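Ycf54-like protein (Synechocystis sp. PCC 6803, PDB 5M2P) is probably an accessory component of the Mg-protoporphyrin IX monomethylester cyclase and is required for protochlorophyllide formation. Local coordinates at residues A[5-16]-A[86-96]. Residues are numbered along the deposited sequence; the frame is centred on the assembly and turned at random. Where two conformers were deposited one is given.
Sequences ATYYYALASQKF and LEYVLTGEFEA
The ring of Tyr-9 lies flat on the backbone of Gly-92 across the strand pair, with Gly-92 N 3.5 Å above the ring plane and over its centre, and Gly-92 CA making a CH-pi contact with the same face. Tyr-9 reaches this place because, with chi1 at 70°, its CG is flanked by both the amide nitrogen and the carbonyl carbon, which folds the ring across the neighbouring strand. Gly-92, with no side chain, lets the ring come down on its backbone. A water bridges Tyr-9 OH, at 2.7 Å, and Thr-91 O. Next along this face Phe-94 takes Tyr-7 CB over its ring, 3.9 Å from the centroid, while Tyr-9 CD2 meets its edge; the Tyr-7 and Phe-94 rings are near parallel but barely overlap. Phe-51 packs on both Tyr-9 and Phe-94. Without the phenol ring, as with an alanine at Tyr-9, the backbone of Gly-92 is likely to lose its cover, the edge of Phe-94 its neighbour, and the water its hydroxyl partner.

Strands 5-13 and 90-96 run antiparallel, joined by paired backbone bonds from Ala-5/Ala-96 to Leu-11/Leu-90; 5-13 is an inner strand of the four-stranded sheet, bonded on its other edge to 68-73, and 90-96 is outermost.

The other face is looser where Thr-6, Tyr-8 and Glu-93 lie. Glu-95, bent at chi2, brings OE2 to within 2.5 Å of Thr-6 OG1, too short for the exact length of this hydrogen bond to be trusted. Exposed Glu-93 runs alongside Tyr-8, its carboxylate turned 83° from the ring and OE2 at the ring edge, 3.6 Å from Tyr-8 CE1. Beyond the strands, Phe-16 receives the edge of the exposed Tyr-88 ring on its face in a T-shaped pair, centroids 5.7 Å apart, and Leu-86 O meets its rim at CZ.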
loop_
_atom_site.group_PDB
_atom_site.type_symbol
_atom_site.label_atom_id
_atom_site.label_comp_id
_atom_site.label_asym_id
_atom_site.label_seq_id
_atom_site.Cartn_x
_atom_site.Cartn_y
_atom_site.Cartn_z
ATOM N N ALA A 5 -10.322 -5.131 -9.861
ATOM C CA ALA A 5 -9.517 -3.945 -10.131
ATOM C C ALA A 5 -8.034 -4.272 -9.950
ATOM O O ALA A 5 -7.670 -5.234 -9.258
ATOM C CB ALA A 5 -9.920 -2.848 -9.163
ATOM N N THR A 6 -7.176 -3.468 -10.559
ATOM C CA THR A 6 -5.730 -3.507 -10.340
ATOM C C THR A 6 -5.384 -2.588 -9.186
ATOM O O THR A 6 -5.690 -1.390 -9.182
ATOM C CB THR A 6 -4.892 -3.093 -11.571
ATOM O OG1 THR A 6 -5.268 -3.887 -12.702
ATOM C CG2 THR A 6 -3.422 -3.299 -11.344
ATOM N N TYR A 7 -4.704 -3.181 -8.212
ATOM C CA TYR A 7 -4.154 -2.473 -7.081
ATOM C C TYR A 7 -2.654 -2.388 -7.196
ATOM O O TYR A 7 -1.984 -3.353 -7.583
ATOM C CB TYR A 7 -4.504 -3.185 -5.757
ATOM C CG TYR A 7 -5.988 -3.160 -5.482
ATOM C CD1 TYR A 7 -6.863 -4.041 -6.115
ATOM C CD2 TYR A 7 -6.531 -2.223 -4.616
ATOM C CE1 TYR A 7 -8.235 -3.961 -5.910
ATOM C CE2 TYR A 7 -7.898 -2.145 -4.404
ATOM C CZ TYR A 7 -8.741 -3.017 -5.060
ATOM O OH TYR A 7 -10.106 -2.933 -4.847
ATOM N N TYR A 8 -2.111 -1.219 -6.859
ATOM C CA TYR A 8 -0.691 -0.966 -6.884
ATOM C C TYR A 8 -0.255 -0.778 -5.446
ATOM O O TYR A 8 -1.008 -0.213 -4.654
ATOM C CB TYR A 8 -0.391 0.312 -7.714
ATOM C CG TYR A 8 -0.953 0.224 -9.088
ATOM C CD1 TYR A 8 -0.263 -0.430 -10.093
ATOM C CD2 TYR A 8 -2.206 0.726 -9.377
ATOM C CE1 TYR A 8 -0.815 -0.575 -11.348
ATOM C CE2 TYR A 8 -2.775 0.585 -10.628
ATOM C CZ TYR A 8 -2.081 -0.081 -11.612
ATOM O OH TYR A 8 -2.628 -0.232 -12.867
ATOM N N TYR A 9 0.961 -1.207 -5.110
ATOM C CA TYR A 9 1.422 -1.103 -3.744
ATOM C C TYR A 9 2.870 -0.667 -3.662
ATOM O O TYR A 9 3.685 -0.940 -4.552
ATOM C CB TYR A 9 1.222 -2.417 -2.949
ATOM C CG TYR A 9 2.121 -3.551 -3.379
ATOM C CD1 TYR A 9 3.424 -3.657 -2.890
ATOM C CD2 TYR A 9 1.718 -4.476 -4.338
ATOM C CE1 TYR A 9 4.272 -4.652 -3.325
ATOM C CE2 TYR A 9 2.552 -5.504 -4.758
ATOM C CZ TYR A 9 3.842 -5.579 -4.261
ATOM O OH TYR A 9 4.686 -6.559 -4.708
ATOM N N ALA A 10 3.149 -0.041 -2.521
ATOM C CA ALA A 10 4.502 0.221 -2.044
ATOM C C ALA A 10 4.583 -0.377 -0.634
ATOM O O ALA A 10 3.840 0.040 0.239
ATOM C CB ALA A 10 4.775 1.726 -2.016
ATOM N N LEU A 11 5.473 -1.341 -0.448
ATOM C CA LEU A 11 5.629 -2.049 0.818
ATOM C C LEU A 11 6.882 -1.584 1.529
ATOM O O LEU A 11 7.952 -1.567 0.941
ATOM C CB LEU A 11 5.740 -3.534 0.530
ATOM C CG LEU A 11 5.746 -4.431 1.766
ATOM C CD1 LEU A 11 4.359 -4.595 2.327
ATOM C CD2 LEU A 11 6.294 -5.782 1.388
ATOM N N ALA A 12 6.728 -1.205 2.784
ATOM C CA ALA A 12 7.795 -0.728 3.626
ATOM C C ALA A 12 7.864 -1.596 4.891
ATOM O O ALA A 12 6.918 -2.303 5.226
ATOM C CB ALA A 12 7.483 0.695 4.075
ATOM N N SER A 13 8.960 -1.462 5.632
ATOM C CA SER A 13 8.989 -1.959 6.999
ATOM C C SER A 13 8.197 -0.991 7.875
ATOM O O SER A 13 8.108 0.195 7.611
ATOM C CB SER A 13 10.424 -2.091 7.512
ATOM O OG SER A 13 11.006 -0.804 7.695
ATOM N N GLN A 14 7.627 -1.509 8.967
ATOM C CA GLN A 14 6.993 -0.642 9.954
ATOM C C GLN A 14 7.997 0.348 10.549
ATOM O O GLN A 14 7.687 1.501 10.729
ATOM C CB GLN A 14 6.287 -1.495 11.011
ATOM C CG GLN A 14 5.098 -2.234 10.367
ATOM C CD GLN A 14 4.397 -3.165 11.321
ATOM O OE1 GLN A 14 4.448 -2.971 12.545
ATOM N NE2 GLN A 14 3.757 -4.173 10.772
ATOM N N LYS A 15 9.212 -0.139 10.814
ATOM C CA LYS A 15 10.296 0.681 11.325
ATOM C C LYS A 15 10.597 1.899 10.426
ATOM O O LYS A 15 10.694 3.043 10.869
ATOM C CB LYS A 15 11.536 -0.221 11.466
ATOM C CG LYS A 15 12.795 0.406 12.033
ATOM C CD LYS A 15 13.944 -0.608 12.038
ATOM C CE LYS A 15 15.203 -0.059 12.715
ATOM N NZ LYS A 15 16.145 -1.135 13.125
ATOM N N PHE A 16 10.704 1.646 9.125
ATOM C CA PHE A 16 10.996 2.703 8.171
ATOM C C PHE A 16 9.889 3.710 8.089
ATOM O O PHE A 16 10.118 4.932 8.124
ATOM C CB PHE A 16 11.287 2.102 6.793
ATOM C CG PHE A 16 11.379 3.126 5.687
ATOM C CD1 PHE A 16 12.505 3.869 5.524
ATOM C CD2 PHE A 16 10.341 3.335 4.821
ATOM C CE1 PHE A 16 12.599 4.798 4.522
ATOM C CE2 PHE A 16 10.442 4.260 3.796
ATOM C CZ PHE A 16 11.553 5.015 3.691
ATOM N N LEU A 86 9.466 8.010 -1.043
ATOM C CA LEU A 86 10.026 7.167 0.026
ATOM C C LEU A 86 11.289 6.430 -0.338
ATOM O O LEU A 86 12.159 6.226 0.537
ATOM C CB LEU A 86 9.012 6.135 0.500
ATOM C CG LEU A 86 7.796 6.725 1.175
ATOM C CD1 LEU A 86 6.865 5.601 1.581
ATOM C CD2 LEU A 86 8.167 7.566 2.388
ATOM N N GLU A 87 11.372 6.013 -1.600
ATOM C CA GLU A 87 12.475 5.236 -2.197
ATOM C C GLU A 87 12.699 3.843 -1.633
ATOM O O GLU A 87 12.775 2.873 -2.406
ATOM C CB GLU A 87 13.800 6.013 -2.251
ATOM C CG GLU A 87 13.883 6.991 -3.416
ATOM C CD GLU A 87 13.931 6.306 -4.773
ATOM O OE1 GLU A 87 14.329 5.129 -4.851
ATOM O OE2 GLU A 87 13.580 6.945 -5.793
ATOM N N TYR A 88 12.792 3.726 -0.309
ATOM C CA TYR A 88 13.090 2.427 0.316
ATOM C C TYR A 88 11.787 1.625 0.554
ATOM O O TYR A 88 11.330 1.433 1.680
ATOM C CB TYR A 88 13.928 2.602 1.592
ATOM C CG TYR A 88 14.462 1.296 2.123
ATOM C CD1 TYR A 88 15.319 0.527 1.365
ATOM C CD2 TYR A 88 14.078 0.810 3.379
ATOM C CE1 TYR A 88 15.822 -0.673 1.825
ATOM C CE2 TYR A 88 14.569 -0.401 3.849
ATOM C CZ TYR A 88 15.429 -1.153 3.070
ATOM O OH TYR A 88 15.924 -2.372 3.493
ATOM N N VAL A 89 11.199 1.212 -0.567
ATOM C CA VAL A 89 9.981 0.441 -0.634
ATOM C C VAL A 89 10.081 -0.574 -1.777
ATOM O O VAL A 89 10.737 -0.318 -2.790
ATOM C CB VAL A 89 8.738 1.328 -0.849
ATOM C CG1 VAL A 89 8.478 2.179 0.364
ATOM C CG2 VAL A 89 8.882 2.168 -2.096
ATOM N N LEU A 90 9.369 -1.685 -1.617
ATOM C CA LEU A 90 9.173 -2.680 -2.675
ATOM C C LEU A 90 7.844 -2.371 -3.338
ATOM O O LEU A 90 6.867 -2.105 -2.647
ATOM C CB LEU A 90 9.125 -4.087 -2.079
ATOM C CG LEU A 90 10.455 -4.538 -1.499
ATOM C CD1 LEU A 90 10.232 -5.689 -0.521
ATOM C CD2 LEU A 90 11.423 -4.911 -2.608
ATOM N N THR A 91 7.774 -2.361 -4.657
ATOM C CA THR A 91 6.525 -2.001 -5.331
ATOM C C THR A 91 6.055 -3.126 -6.230
ATOM O O THR A 91 6.820 -4.008 -6.627
ATOM C CB THR A 91 6.673 -0.737 -6.164
ATOM O OG1 THR A 91 7.649 -0.951 -7.178
ATOM C CG2 THR A 91 7.083 0.441 -5.289
ATOM N N GLY A 92 4.775 -3.081 -6.546
ATOM C CA GLY A 92 4.186 -4.068 -7.437
ATOM C C GLY A 92 2.716 -3.819 -7.615
ATOM O O GLY A 92 2.211 -2.750 -7.273
ATOM N N GLU A 93 2.034 -4.809 -8.162
ATOM C CA GLU A 93 0.609 -4.694 -8.444
ATOM C C GLU A 93 -0.022 -6.069 -8.400
ATOM O O GLU A 93 0.660 -7.080 -8.516
ATOM C CB GLU A 93 0.349 -4.059 -9.815
ATOM C CG GLU A 93 0.735 -4.921 -10.982
ATOM C CD GLU A 93 0.618 -4.188 -12.301
ATOM O OE1 GLU A 93 -0.220 -4.610 -13.130
ATOM O OE2 GLU A 93 1.347 -3.195 -12.495
ATOM N N PHE A 94 -1.335 -6.074 -8.261
ATOM C CA PHE A 94 -2.106 -7.312 -8.246
ATOM C C PHE A 94 -3.553 -7.001 -8.570
ATOM O O PHE A 94 -4.016 -5.885 -8.397
ATOM C CB PHE A 94 -2.007 -8.036 -6.894
ATOM C CG PHE A 94 -2.460 -7.226 -5.721
ATOM C CD1 PHE A 94 -3.790 -7.159 -5.375
ATOM C CD2 PHE A 94 -1.553 -6.542 -4.935
ATOM C CE1 PHE A 94 -4.216 -6.431 -4.273
ATOM C CE2 PHE A 94 -1.962 -5.814 -3.826
ATOM C CZ PHE A 94 -3.281 -5.731 -3.488
ATOM N N GLU A 95 -4.284 -7.992 -9.060
ATOM C CA GLU A 95 -5.703 -7.870 -9.296
ATOM C C GLU A 95 -6.470 -8.436 -8.083
ATOM O O GLU A 95 -6.081 -9.455 -7.478
ATOM C CB GLU A 95 -6.109 -8.631 -10.564
ATOM C CG GLU A 95 -5.257 -8.332 -11.781
ATOM C CD GLU A 95 -5.487 -6.958 -12.325
ATOM O OE1 GLU A 95 -6.667 -6.631 -12.601
ATOM O OE2 GLU A 95 -4.482 -6.218 -12.503
ATOM N N ALA A 96 -7.593 -7.819 -7.744
ATOM C CA ALA A 96 -8.432 -8.298 -6.640
ATOM C C ALA A 96 -9.838 -7.768 -6.814
ATOM O O ALA A 96 -10.024 -6.739 -7.473
ATOM C CB ALA A 96 -7.879 -7.848 -5.306
HETATM O O HOH W 1 -11.690 -4.623 -6.025
HETATM O O HOH W 2 7.285 -5.931 -4.545
HETATM O O HOH W 3 11.011 -0.160 4.020
#